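PDB 1Y9Z: alkaline serine protease from Pseudoalteromonas sp., which probably hydrolyses peptide bonds as a cold-adapted, subtilisin-like serine endopeptidase. Local coordinates for residues Asn50-Asn63 and Val96-Ser108. Numbering follows the deposited sequence.
Sequences NSGTGNWYQPGNNN and VKVFNEAGWGYSS. With PMS (phenylmethanesulfonic acid), chain H.
K97 runs fully extended from the strand 92-100 into the loop 50-63, which in this subtilisin-like alpha/beta domain links strand 44-47 to helix 65-74. With CG trans to the backbone N (chi1 -177°) and every later torsion also trans, the chain passes the T53 side chain and carries NZ among main-chain carbonyls. K97 NZ donates to Q58 O at 2.8 Å and to T53 O at 2.9 Å, with N55 O in a weaker bond. Three carbonyls thus converge on one lysine nitrogen and fix the curve of the loop. T53 answers in the other direction, its OG1 donating to K97 O.

Asparagine amides make most of the remaining bonds. N50 OD1 closes an Asx turn on G52 N and, from the opposite face of its plane, takes S107 N (2.8 Å), while N50 ND2 donates to S107 OG. The same amide lies stacked on the Y106 ring, planes 23° apart; V98 CG1 covers the opposite face of that ring. N100 ND2 gives G52 O a nearly straight bond (172°), and its OD1 rests against T53 CA. N63 spends both amide hydrogens, on P59 O within its own loop and on F99 O across the contact; it thus ties the loop to the residue whose ring, at CZ, lies 3.6 Å from C4 of the phenylmethanesulfonic acid.

At the exposed end of the contact E101 lies alongside N62, the two side chains pointing the same way. Two waters link E101 OE2 to N61, one through its backbone N and one through ND2, and N62 ND2 meets E101 OE1 at 2.9 Å from above the carboxylate plane.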
loop_
_atom_site.group_PDB
_atom_site.type_symbol
_atom_site.label_atom_id
_atom_site.label_comp_id
_atom_site.label_asym_id
_atom_site.label_seq_id
_atom_site.Cartn_x
_atom_site.Cartn_y
_atom_site.Cartn_z
ATOM N N ASN A 50 -19.939 16.713 0.223
ATOM C CA ASN A 50 -20.627 16.742 -1.058
ATOM C C ASN A 50 -21.962 16.028 -0.857
ATOM O O ASN A 50 -22.024 14.975 -0.222
ATOM C CB ASN A 50 -19.801 16.042 -2.138
ATOM C CG ASN A 50 -20.501 16.030 -3.481
ATOM O OD1 ASN A 50 -21.169 15.061 -3.837
ATOM N ND2 ASN A 50 -20.362 17.118 -4.229
ATOM N N SER A 51 -23.027 16.611 -1.395
ATOM C CA SER A 51 -24.369 16.056 -1.251
ATOM C C SER A 51 -24.512 14.575 -1.602
ATOM O O SER A 51 -25.381 13.891 -1.066
ATOM C CB SER A 51 -25.360 16.869 -2.091
ATOM O OG SER A 51 -25.044 16.800 -3.471
ATOM N N GLY A 52 -23.660 14.075 -2.491
ATOM C CA GLY A 52 -23.767 12.683 -2.886
ATOM C C GLY A 52 -22.974 11.661 -2.095
ATOM O O GLY A 52 -23.144 10.461 -2.305
ATOM N N THR A 53 -22.123 12.111 -1.177
ATOM C CA THR A 53 -21.305 11.174 -0.410
ATOM C C THR A 53 -21.321 11.341 1.109
ATOM O O THR A 53 -20.403 10.891 1.793
ATOM C CB THR A 53 -19.839 11.223 -0.888
ATOM O OG1 THR A 53 -19.355 12.570 -0.809
ATOM C CG2 THR A 53 -19.732 10.738 -2.329
ATOM N N GLY A 54 -22.359 11.980 1.636
ATOM C CA GLY A 54 -22.454 12.162 3.075
ATOM C C GLY A 54 -21.330 12.967 3.701
ATOM O O GLY A 54 -20.922 13.998 3.169
ATOM N N ASN A 55 -20.832 12.499 4.841
ATOM C CA ASN A 55 -19.757 13.189 5.544
ATOM C C ASN A 55 -18.387 12.655 5.153
ATOM O O ASN A 55 -18.168 11.442 5.118
ATOM C CB ASN A 55 -19.940 13.064 7.059
ATOM C CG ASN A 55 -21.183 13.774 7.556
ATOM O OD1 ASN A 55 -21.431 14.929 7.207
ATOM N ND2 ASN A 55 -21.965 13.091 8.383
ATOM N N TRP A 56 -17.463 13.567 4.868
ATOM C CA TRP A 56 -16.115 13.180 4.474
ATOM C C TRP A 56 -15.409 12.410 5.582
ATOM O O TRP A 56 -14.543 11.576 5.310
ATOM C CB TRP A 56 -15.285 14.416 4.102
ATOM C CG TRP A 56 -15.050 15.385 5.231
ATOM C CD1 TRP A 56 -15.781 16.506 5.522
ATOM C CD2 TRP A 56 -14.010 15.321 6.216
ATOM N NE1 TRP A 56 -15.257 17.142 6.622
ATOM C CE2 TRP A 56 -14.171 16.436 7.069
ATOM C CE3 TRP A 56 -12.956 14.427 6.462
ATOM C CZ2 TRP A 56 -13.317 16.683 8.149
ATOM C CZ3 TRP A 56 -12.106 14.675 7.537
ATOM C CH2 TRP A 56 -12.293 15.795 8.367
ATOM N N TYR A 57 -15.790 12.688 6.827
ATOM C CA TYR A 57 -15.182 12.042 7.990
ATOM C C TYR A 57 -15.833 10.723 8.403
ATOM O O TYR A 57 -15.490 10.150 9.440
ATOM C CB TYR A 57 -15.175 13.007 9.183
ATOM C CG TYR A 57 -16.503 13.680 9.466
ATOM C CD1 TYR A 57 -16.864 14.863 8.817
ATOM C CD2 TYR A 57 -17.395 13.140 10.392
ATOM C CE1 TYR A 57 -18.080 15.494 9.088
ATOM C CE2 TYR A 57 -18.612 13.763 10.670
ATOM C CZ TYR A 57 -18.945 14.937 10.016
ATOM O OH TYR A 57 -20.142 15.557 10.296
ATOM N N GLN A 58 -16.772 10.248 7.593
ATOM C CA GLN A 58 -17.462 8.987 7.854
ATOM C C GLN A 58 -17.493 8.182 6.561
ATOM O O GLN A 58 -18.389 8.346 5.735
ATOM C CB GLN A 58 -18.888 9.251 8.351
ATOM C CG GLN A 58 -18.939 9.817 9.762
ATOM C CD GLN A 58 -20.324 10.280 10.176
ATOM O OE1 GLN A 58 -20.564 10.571 11.349
ATOM N NE2 GLN A 58 -21.237 10.366 9.216
ATOM N N PRO A 59 -16.509 7.292 6.367
ATOM C CA PRO A 59 -16.478 6.490 5.140
ATOM C C PRO A 59 -17.695 5.601 4.913
ATOM O O PRO A 59 -18.091 5.359 3.771
ATOM C CB PRO A 59 -15.194 5.676 5.292
ATOM C CG PRO A 59 -15.047 5.544 6.781
ATOM C CD PRO A 59 -15.395 6.931 7.260
ATOM N N GLY A 60 -18.290 5.126 6.000
ATOM C CA GLY A 60 -19.428 4.236 5.875
ATOM C C GLY A 60 -18.907 2.817 5.998
ATOM O O GLY A 60 -17.810 2.600 6.515
ATOM N N ASN A 61 -19.675 1.848 5.515
ATOM C CA ASN A 61 -19.268 0.450 5.598
ATOM C C ASN A 61 -18.572 -0.041 4.335
ATOM O O ASN A 61 -18.988 0.281 3.223
ATOM C CB ASN A 61 -20.485 -0.438 5.872
ATOM C CG ASN A 61 -21.279 0.011 7.079
ATOM O OD1 ASN A 61 -20.733 0.184 8.168
ATOM N ND2 ASN A 61 -22.582 0.198 6.891
ATOM N N ASN A 62 -17.507 -0.815 4.520
ATOM C CA ASN A 62 -16.757 -1.389 3.407
ATOM C C ASN A 62 -16.381 -0.336 2.373
ATOM O O ASN A 62 -16.559 -0.529 1.168
ATOM C CB ASN A 62 -17.597 -2.491 2.760
ATOM C CG ASN A 62 -18.231 -3.408 3.792
ATOM O OD1 ASN A 62 -17.535 -4.067 4.563
ATOM N ND2 ASN A 62 -19.560 -3.443 3.820
ATOM N N ASN A 63 -15.849 0.779 2.859
ATOM C CA ASN A 63 -15.446 1.893 2.009
ATOM C C ASN A 63 -14.207 2.502 2.661
ATOM O O ASN A 63 -14.087 3.718 2.776
ATOM C CB ASN A 63 -16.594 2.909 1.952
ATOM C CG ASN A 63 -16.401 3.961 0.882
ATOM O OD1 ASN A 63 -15.899 3.674 -0.202
ATOM N ND2 ASN A 63 -16.828 5.184 1.174
ATOM N N VAL A 96 -11.700 15.140 0.313
ATOM C CA VAL A 96 -12.811 15.289 -0.617
ATOM C C VAL A 96 -13.228 13.850 -0.902
ATOM O O VAL A 96 -12.483 13.081 -1.515
ATOM C CB VAL A 96 -12.405 15.993 -1.928
ATOM C CG1 VAL A 96 -13.585 16.000 -2.897
ATOM C CG2 VAL A 96 -11.977 17.428 -1.638
ATOM N N LYS A 97 -14.409 13.485 -0.417
ATOM C CA LYS A 97 -14.938 12.134 -0.567
ATOM C C LYS A 97 -15.765 11.990 -1.842
ATOM O O LYS A 97 -16.875 12.519 -1.934
ATOM C CB LYS A 97 -15.793 11.795 0.660
ATOM C CG LYS A 97 -16.352 10.385 0.693
ATOM C CD LYS A 97 -17.235 10.211 1.920
ATOM C CE LYS A 97 -17.940 8.871 1.942
ATOM N NZ LYS A 97 -18.915 8.811 3.071
ATOM N N VAL A 98 -15.222 11.269 -2.819
ATOM C CA VAL A 98 -15.918 11.065 -4.086
ATOM C C VAL A 98 -16.515 9.666 -4.211
ATOM O O VAL A 98 -17.336 9.416 -5.094
ATOM C CB VAL A 98 -14.977 11.311 -5.295
ATOM C CG1 VAL A 98 -14.497 12.757 -5.292
ATOM C CG2 VAL A 98 -13.793 10.351 -5.246
ATOM N N PHE A 99 -16.110 8.756 -3.327
ATOM C CA PHE A 99 -16.614 7.385 -3.362
ATOM C C PHE A 99 -17.449 6.972 -2.163
ATOM O O PHE A 99 -17.119 7.290 -1.017
ATOM C CB PHE A 99 -15.464 6.374 -3.453
ATOM C CG PHE A 99 -14.645 6.473 -4.703
ATOM C CD1 PHE A 99 -13.330 6.920 -4.647
ATOM C CD2 PHE A 99 -15.172 6.091 -5.931
ATOM C CE1 PHE A 99 -12.547 6.983 -5.798
ATOM C CE2 PHE A 99 -14.398 6.151 -7.088
ATOM C CZ PHE A 99 -13.083 6.598 -7.019
ATOM N N ASN A 100 -18.533 6.253 -2.444
ATOM C CA ASN A 100 -19.384 5.689 -1.407
ATOM C C ASN A 100 -19.094 4.199 -1.533
ATOM O O ASN A 100 -18.381 3.779 -2.447
ATOM C CB ASN A 100 -20.871 5.930 -1.684
ATOM C CG ASN A 100 -21.280 7.372 -1.485
ATOM O OD1 ASN A 100 -20.922 8.002 -0.489
ATOM N ND2 ASN A 100 -22.051 7.901 -2.428
ATOM N N GLU A 101 -19.640 3.401 -0.626
ATOM C CA GLU A 101 -19.433 1.961 -0.671
ATOM C C GLU A 101 -19.811 1.405 -2.044
ATOM O O GLU A 101 -19.130 0.533 -2.580
ATOM C CB GLU A 101 -20.278 1.288 0.413
ATOM C CG GLU A 101 -20.164 -0.225 0.453
ATOM C CD GLU A 101 -21.066 -0.847 1.502
ATOM O OE1 GLU A 101 -20.979 -2.075 1.706
ATOM O OE2 GLU A 101 -21.864 -0.110 2.122
ATOM N N ALA A 102 -20.895 1.928 -2.613
ATOM C CA ALA A 102 -21.385 1.484 -3.914
ATOM C C ALA A 102 -20.527 1.922 -5.101
ATOM O O ALA A 102 -20.610 1.332 -6.181
ATOM C CB ALA A 102 -22.819 1.960 -4.112
ATOM N N GLY A 103 -19.709 2.954 -4.904
ATOM C CA GLY A 103 -18.860 3.445 -5.979
ATOM C C GLY A 103 -18.851 4.962 -6.043
ATOM O O GLY A 103 -19.169 5.624 -5.058
ATOM N N TRP A 104 -18.490 5.520 -7.195
ATOM C CA TRP A 104 -18.457 6.972 -7.344
ATOM C C TRP A 104 -19.834 7.561 -7.056
ATOM O O TRP A 104 -20.823 7.201 -7.697
ATOM C CB TRP A 104 -18.005 7.356 -8.758
ATOM C CG TRP A 104 -17.912 8.842 -8.990
ATOM C CD1 TRP A 104 -18.942 9.700 -9.260
ATOM C CD2 TRP A 104 -16.722 9.644 -8.963
ATOM N NE1 TRP A 104 -18.468 10.983 -9.403
ATOM C CE2 TRP A 104 -17.110 10.977 -9.227
ATOM C CE3 TRP A 104 -15.366 9.365 -8.741
ATOM C CZ2 TRP A 104 -16.190 12.031 -9.275
ATOM C CZ3 TRP A 104 -14.449 10.415 -8.790
ATOM C CH2 TRP A 104 -14.868 11.731 -9.055
ATOM N N GLY A 105 -19.891 8.468 -6.085
ATOM C CA GLY A 105 -21.152 9.088 -5.720
ATOM C C GLY A 105 -21.105 10.604 -5.701
ATOM O O GLY A 105 -22.100 11.253 -5.384
ATOM N N TYR A 106 -19.949 11.169 -6.037
ATOM C CA TYR A 106 -19.778 12.618 -6.058
ATOM C C TYR A 106 -20.840 13.230 -6.970
ATOM O O TYR A 106 -21.122 12.697 -8.043
ATOM C CB TYR A 106 -18.378 12.964 -6.571
ATOM C CG TYR A 106 -17.814 14.263 -6.042
ATOM C CD1 TYR A 106 -17.660 14.470 -4.671
ATOM C CD2 TYR A 106 -17.391 15.267 -6.912
ATOM C CE1 TYR A 106 -17.091 15.644 -4.178
ATOM C CE2 TYR A 106 -16.822 16.447 -6.430
ATOM C CZ TYR A 106 -16.675 16.627 -5.063
ATOM O OH TYR A 106 -16.114 17.789 -4.585
ATOM N N SER A 107 -21.427 14.344 -6.543
ATOM C CA SER A 107 -22.469 15.003 -7.329
ATOM C C SER A 107 -21.922 15.638 -8.597
ATOM O O SER A 107 -22.683 16.001 -9.494
ATOM C CB SER A 107 -23.165 16.081 -6.496
ATOM O OG SER A 107 -22.308 17.185 -6.266
ATOM N N SER A 108 -20.603 15.778 -8.673
ATOM C CA SER A 108 -19.990 16.384 -9.841
ATOM C C SER A 108 -18.786 15.590 -10.347
ATOM O O SER A 108 -18.596 14.430 -9.993
ATOM C CB SER A 108 -19.583 17.827 -9.529
ATOM O OG SER A 108 -19.334 18.553 -10.721
HETATM C C PMS H . -7.492 1.560 -7.375
HETATM S S PMS H . -5.925 2.463 -7.437
HETATM C C1 PMS H . -8.730 2.438 -7.690
HETATM C C2 PMS H . -9.167 2.528 -9.061
HETATM C C3 PMS H . -10.307 3.326 -9.395
HETATM C C4 PMS H . -10.983 4.021 -8.318
HETATM C C5 PMS H . -10.559 3.937 -6.970
HETATM C C6 PMS H . -9.426 3.152 -6.588
HETATM O O2S PMS H . -6.026 3.445 -8.512
HETATM O O1S PMS H . -4.843 1.545 -7.700
HETATM O O HOH W 1 -21.575 2.452 3.473
HETATM O O HOH W 2 -23.811 -0.159 4.234
#